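Local coordinates for protein mnemiopsin 1 (Mnemiopsis leidyi, PDB 5VP3) that probably emits light when calcium binds its EF-hands, as a calcium-regulated photoprotein of a ctenophore, at residues A[10-21]-A[107-118]. Numbering follows the deposited sequence.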
loop_
_atom_site.group_PDB
_atom_site.type_symbol
_atom_site.label_atom_id
_atom_site.label_comp_id
_atom_site.label_asym_id
_atom_site.label_seq_id
_atom_site.Cartn_x
_atom_site.Cartn_y
_atom_site.Cartn_z
ATOM N N SER A 10 -12.598 6.938 0.147
ATOM C CA SER A 10 -12.428 6.987 1.597
ATOM C C SER A 10 -13.348 8.036 2.226
ATOM O O SER A 10 -13.931 7.792 3.291
ATOM C CB SER A 10 -10.963 7.252 1.958
ATOM O OG SER A 10 -10.166 6.065 1.820
ATOM N N TYR A 11 -13.476 9.218 1.605
ATOM C CA TYR A 11 -14.507 10.169 2.036
ATOM C C TYR A 11 -15.892 9.554 1.905
ATOM O O TYR A 11 -16.699 9.604 2.843
ATOM C CB TYR A 11 -14.422 11.479 1.233
ATOM C CG TYR A 11 -13.416 12.437 1.814
ATOM C CD1 TYR A 11 -13.580 12.963 3.094
ATOM C CD2 TYR A 11 -12.289 12.798 1.101
ATOM C CE1 TYR A 11 -12.631 13.829 3.642
ATOM C CE2 TYR A 11 -11.355 13.655 1.634
ATOM C CZ TYR A 11 -11.533 14.175 2.891
ATOM O OH TYR A 11 -10.569 15.025 3.365
ATOM N N ARG A 12 -16.181 8.928 0.758
ATOM C CA ARG A 12 -17.465 8.245 0.622
ATOM C C ARG A 12 -17.727 7.337 1.827
ATOM O O ARG A 12 -18.803 7.366 2.431
ATOM C CB ARG A 12 -17.484 7.449 -0.676
ATOM C CG ARG A 12 -18.815 6.779 -1.004
ATOM C CD ARG A 12 -18.576 5.736 -2.101
ATOM N NE ARG A 12 -19.764 4.940 -2.377
ATOM C CZ ARG A 12 -19.783 3.841 -3.135
ATOM N NH1 ARG A 12 -18.668 3.377 -3.712
ATOM N NH2 ARG A 12 -20.927 3.185 -3.304
ATOM N N TYR A 13 -16.735 6.545 2.214
ATOM C CA TYR A 13 -16.976 5.568 3.265
ATOM C C TYR A 13 -17.199 6.249 4.610
ATOM O O TYR A 13 -18.104 5.878 5.362
ATOM C CB TYR A 13 -15.805 4.596 3.340
ATOM C CG TYR A 13 -15.830 3.808 4.585
ATOM C CD1 TYR A 13 -16.809 2.851 4.794
ATOM C CD2 TYR A 13 -14.903 4.027 5.575
ATOM C CE1 TYR A 13 -16.848 2.124 5.953
ATOM C CE2 TYR A 13 -14.929 3.305 6.747
ATOM C CZ TYR A 13 -15.906 2.353 6.927
ATOM O OH TYR A 13 -15.935 1.618 8.085
ATOM N N LEU A 14 -16.368 7.229 4.945
ATOM C CA LEU A 14 -16.495 7.876 6.235
ATOM C C LEU A 14 -17.862 8.520 6.360
ATOM O O LEU A 14 -18.557 8.338 7.368
ATOM C CB LEU A 14 -15.394 8.910 6.410
ATOM C CG LEU A 14 -13.992 8.293 6.495
ATOM C CD1 LEU A 14 -12.987 9.397 6.447
ATOM C CD2 LEU A 14 -13.831 7.437 7.791
ATOM N N ARG A 15 -18.281 9.247 5.320
ATOM C CA ARG A 15 -19.586 9.915 5.389
ATOM C C ARG A 15 -20.728 8.899 5.473
ATOM O O ARG A 15 -21.741 9.159 6.125
ATOM C CB ARG A 15 -19.794 10.844 4.187
ATOM C CG ARG A 15 -18.774 11.990 4.010
ATOM C CD ARG A 15 -18.231 12.570 5.345
ATOM N NE ARG A 15 -17.259 13.655 5.108
ATOM C CZ ARG A 15 -16.183 13.915 5.864
ATOM N NH1 ARG A 15 -15.888 13.181 6.929
ATOM N NH2 ARG A 15 -15.394 14.934 5.558
ATOM N N SER A 16 -20.564 7.727 4.856
ATOM C CA SER A 16 -21.587 6.696 4.922
ATOM C C SER A 16 -21.805 6.170 6.336
ATOM O O SER A 16 -22.889 5.647 6.617
ATOM C CB SER A 16 -21.229 5.535 3.990
ATOM O OG SER A 16 -20.142 4.760 4.480
ATOM N N VAL A 17 -20.816 6.289 7.225
ATOM C CA VAL A 17 -20.957 5.834 8.611
ATOM C C VAL A 17 -20.963 7.015 9.586
ATOM O O VAL A 17 -20.749 6.834 10.793
ATOM C CB VAL A 17 -19.869 4.802 8.982
ATOM C CG1 VAL A 17 -19.944 3.599 8.079
ATOM C CG2 VAL A 17 -18.457 5.379 8.885
ATOM N N GLY A 18 -21.152 8.229 9.080
ATOM C CA GLY A 18 -21.281 9.384 9.941
ATOM C C GLY A 18 -19.989 9.884 10.527
ATOM O O GLY A 18 -20.025 10.599 11.526
ATOM N N ASN A 19 -18.842 9.549 9.940
ATOM C CA ASN A 19 -17.562 9.981 10.488
ATOM C C ASN A 19 -17.303 11.387 9.961
ATOM O O ASN A 19 -17.373 11.614 8.752
ATOM C CB ASN A 19 -16.465 8.984 10.111
ATOM C CG ASN A 19 -15.092 9.431 10.530
ATOM O OD1 ASN A 19 -14.639 10.473 10.121
ATOM N ND2 ASN A 19 -14.417 8.627 11.344
ATOM N N THR A 20 -17.067 12.345 10.864
ATOM C CA THR A 20 -16.994 13.765 10.496
ATOM C C THR A 20 -15.571 14.240 10.207
ATOM O O THR A 20 -15.328 15.450 10.158
ATOM C CB THR A 20 -17.576 14.639 11.625
ATOM O OG1 THR A 20 -16.883 14.333 12.834
ATOM C CG2 THR A 20 -19.058 14.380 11.832
ATOM N N TRP A 21 -14.627 13.325 10.040
ATOM C CA TRP A 21 -13.216 13.696 10.005
ATOM C C TRP A 21 -12.948 14.717 8.910
ATOM O O TRP A 21 -13.492 14.626 7.793
ATOM C CB TRP A 21 -12.358 12.442 9.794
ATOM C CG TRP A 21 -10.904 12.652 9.642
ATOM C CD1 TRP A 21 -9.947 12.585 10.634
ATOM C CD2 TRP A 21 -10.210 12.937 8.434
ATOM N NE1 TRP A 21 -8.706 12.828 10.102
ATOM C CE2 TRP A 21 -8.839 13.046 8.754
ATOM C CE3 TRP A 21 -10.611 13.126 7.107
ATOM C CZ2 TRP A 21 -7.871 13.316 7.789
ATOM C CZ3 TRP A 21 -9.650 13.400 6.159
ATOM C CH2 TRP A 21 -8.302 13.487 6.495
ATOM N N VAL A 107 -6.938 10.700 4.490
ATOM C CA VAL A 107 -8.314 10.274 4.696
ATOM C C VAL A 107 -8.403 8.764 4.627
ATOM O O VAL A 107 -9.265 8.156 5.274
ATOM C CB VAL A 107 -9.269 10.939 3.693
ATOM C CG1 VAL A 107 -8.910 10.562 2.249
ATOM C CG2 VAL A 107 -10.754 10.588 4.025
ATOM N N PHE A 108 -7.545 8.130 3.826
ATOM C CA PHE A 108 -7.494 6.674 3.830
ATOM C C PHE A 108 -7.118 6.145 5.216
ATOM O O PHE A 108 -7.704 5.163 5.697
ATOM C CB PHE A 108 -6.504 6.180 2.773
ATOM C CG PHE A 108 -6.279 4.699 2.821
ATOM C CD1 PHE A 108 -7.186 3.838 2.238
ATOM C CD2 PHE A 108 -5.194 4.166 3.489
ATOM C CE1 PHE A 108 -7.018 2.482 2.302
ATOM C CE2 PHE A 108 -5.002 2.785 3.538
ATOM C CZ PHE A 108 -5.913 1.959 2.936
ATOM N N ALA A 109 -6.171 6.807 5.893
ATOM C CA ALA A 109 -5.753 6.337 7.211
ATOM C C ALA A 109 -6.903 6.404 8.206
ATOM O O ALA A 109 -7.052 5.509 9.049
ATOM C CB ALA A 109 -4.575 7.157 7.735
ATOM N N GLU A 110 -7.670 7.497 8.187
ATOM C CA GLU A 110 -8.845 7.577 9.048
ATOM C C GLU A 110 -9.847 6.478 8.718
ATOM O O GLU A 110 -10.438 5.882 9.622
ATOM C CB GLU A 110 -9.499 8.946 8.920
ATOM C CG GLU A 110 -10.762 9.108 9.735
ATOM C CD GLU A 110 -10.561 9.091 11.242
ATOM O OE1 GLU A 110 -9.438 9.355 11.707
ATOM O OE2 GLU A 110 -11.552 8.826 11.973
ATOM N N ALA A 111 -10.056 6.197 7.425
ATOM C CA ALA A 111 -10.993 5.144 7.041
ATOM C C ALA A 111 -10.532 3.768 7.533
ATOM O O ALA A 111 -11.350 2.959 7.969
ATOM C CB ALA A 111 -11.187 5.154 5.527
ATOM N N GLU A 112 -9.223 3.486 7.503
ATOM C CA GLU A 112 -8.747 2.248 8.109
ATOM C C GLU A 112 -9.005 2.233 9.614
ATOM O O GLU A 112 -9.340 1.190 10.176
ATOM C CB GLU A 112 -7.248 2.033 7.819
ATOM C CG GLU A 112 -6.944 1.625 6.385
ATOM C CD GLU A 112 -7.137 0.151 6.125
ATOM O OE1 GLU A 112 -6.317 -0.694 6.577
ATOM O OE2 GLU A 112 -8.122 -0.176 5.437
ATOM N N ARG A 113 -8.806 3.358 10.299
ATOM C CA ARG A 113 -9.123 3.389 11.731
ATOM C C ARG A 113 -10.612 3.137 11.994
ATOM O O ARG A 113 -10.979 2.478 12.978
ATOM C CB ARG A 113 -8.691 4.731 12.338
ATOM C CG ARG A 113 -7.137 4.838 12.494
ATOM C CD ARG A 113 -6.711 6.101 13.239
ATOM N NE ARG A 113 -7.116 7.345 12.562
ATOM C CZ ARG A 113 -6.316 8.106 11.806
ATOM N NH1 ARG A 113 -5.040 7.782 11.595
ATOM N NH2 ARG A 113 -6.791 9.217 11.257
ATOM N N GLU A 114 -11.485 3.659 11.129
ATOM C CA GLU A 114 -12.934 3.482 11.292
ATOM C C GLU A 114 -13.298 2.020 11.089
ATOM O O GLU A 114 -14.020 1.423 11.889
ATOM C CB GLU A 114 -13.652 4.394 10.284
ATOM C CG GLU A 114 -15.175 4.440 10.342
ATOM C CD GLU A 114 -15.701 4.961 11.676
ATOM O OE1 GLU A 114 -15.037 5.823 12.277
ATOM O OE2 GLU A 114 -16.770 4.504 12.126
ATOM N N ARG A 115 -12.727 1.427 10.079
ATOM C CA ARG A 115 -12.851 0.021 9.846
ATOM C C ARG A 115 -12.398 -0.810 11.029
ATOM O O ARG A 115 -13.046 -1.715 11.384
ATOM C CB ARG A 115 -12.084 -0.392 8.622
ATOM C CG ARG A 115 -12.779 -0.238 7.299
ATOM C CD ARG A 115 -11.855 -0.559 6.136
ATOM N NE ARG A 115 -12.200 0.318 5.093
ATOM C CZ ARG A 115 -11.438 1.218 4.565
ATOM N NH1 ARG A 115 -10.207 1.337 4.865
ATOM N NH2 ARG A 115 -11.969 1.968 3.678
ATOM N N GLU A 116 -11.277 -0.484 11.613
ATOM C CA GLU A 116 -10.789 -1.206 12.742
ATOM C C GLU A 116 -11.786 -1.171 13.859
ATOM O O GLU A 116 -12.138 -2.159 14.393
ATOM C CB GLU A 116 -9.494 -0.643 13.281
ATOM C CG GLU A 116 -8.278 -1.000 12.533
ATOM C CD GLU A 116 -7.084 -0.245 13.012
ATOM O OE1 GLU A 116 -7.226 0.839 13.501
ATOM O OE2 GLU A 116 -6.013 -0.731 12.880
ATOM N N ARG A 117 -12.220 0.012 14.188
ATOM C CA ARG A 117 -13.144 0.191 15.258
ATOM C C ARG A 117 -14.434 -0.565 15.002
ATOM O O ARG A 117 -15.048 -1.010 15.886
ATOM C CB ARG A 117 -13.356 1.668 15.562
ATOM C CG ARG A 117 -14.617 2.278 15.066
ATOM C CD ARG A 117 -14.919 3.585 15.725
ATOM N NE ARG A 117 -15.461 3.421 17.020
ATOM C CZ ARG A 117 -15.659 4.411 17.854
ATOM N NH1 ARG A 117 -15.353 5.623 17.514
ATOM N NH2 ARG A 117 -16.170 4.182 19.030
ATOM N N ARG A 118 -14.777 -0.760 13.762
ATOM C CA ARG A 118 -15.994 -1.421 13.410
ATOM C C ARG A 118 -15.837 -2.877 13.118
ATOM O O ARG A 118 -16.766 -3.504 12.771
ATOM C CB ARG A 118 -16.612 -0.757 12.236
ATOM C CG ARG A 118 -17.273 0.525 12.552
ATOM C CD ARG A 118 -17.767 1.218 11.327
ATOM N NE ARG A 118 -18.376 2.444 11.737
ATOM C CZ ARG A 118 -19.655 2.570 12.011
ATOM N NH1 ARG A 118 -20.445 1.568 11.860
ATOM N NH2 ARG A 118 -20.140 3.705 12.408
HETATM O O HOH W 1 -18.840 6.910 12.478
#
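Leu-14 is the knob of a knobs-into-holes contact: its side chain drops into the hollow between Val-107, Glu-110, Ala-111 and Glu-114, where helix segments 10-16 and 107-117 of this EF-hand photoprotein cross at 40°, their axes 9.0 Å apart at closest approach. The two methyls split the hole, CD1 against Val-107 CG2 (3.5 Å) and CD2 over Ala-111 CA and Glu-114 CB. Val-107 fills the corner where the Tyr-11 and Trp-21 rings meet. Its CG2, turned anti to the backbone N, stands 3.6 Å above the centre of the Tyr-11 ring, while its CB meets Trp-21 CZ3. Tyr-11 OH bonds onward to Glu-103, and Ser-10 OG, close to Phe-108, to His-87 O. Beside the Leu-14 hole the Tyr-13 ring packs obliquely on Ala-111 CB and Glu-114 CG, with the Arg-115 guanidinium in an off-centre cation-pi contact. Beyond Leu-14 a Schellman motif with Gly-18 as C-prime ends the helix, and the chain turns back so that Trp-21 lays an indole face over Glu-110 CG. Asn-19 OD1 closes an Asx turn on Trp-21 N, fixing the amide so that ND2 bridges two carboxylates: 2.9 Å to the anti lone pair of Glu-110 OE2, and 3.0 Å to Glu-114 OE1, met from above its carboxylate plane. An alanine in place of Glu-110 would probably thin the packing on the indole and leave Arg-113, which grips OE1 through NE and NH2, and one N-H of Asn-19 without their carboxylate partner. Val-17 CB sits over a face of the Arg-118 guanidinium, whose NE bonds Glu-114 OE2 at 2.6 Å.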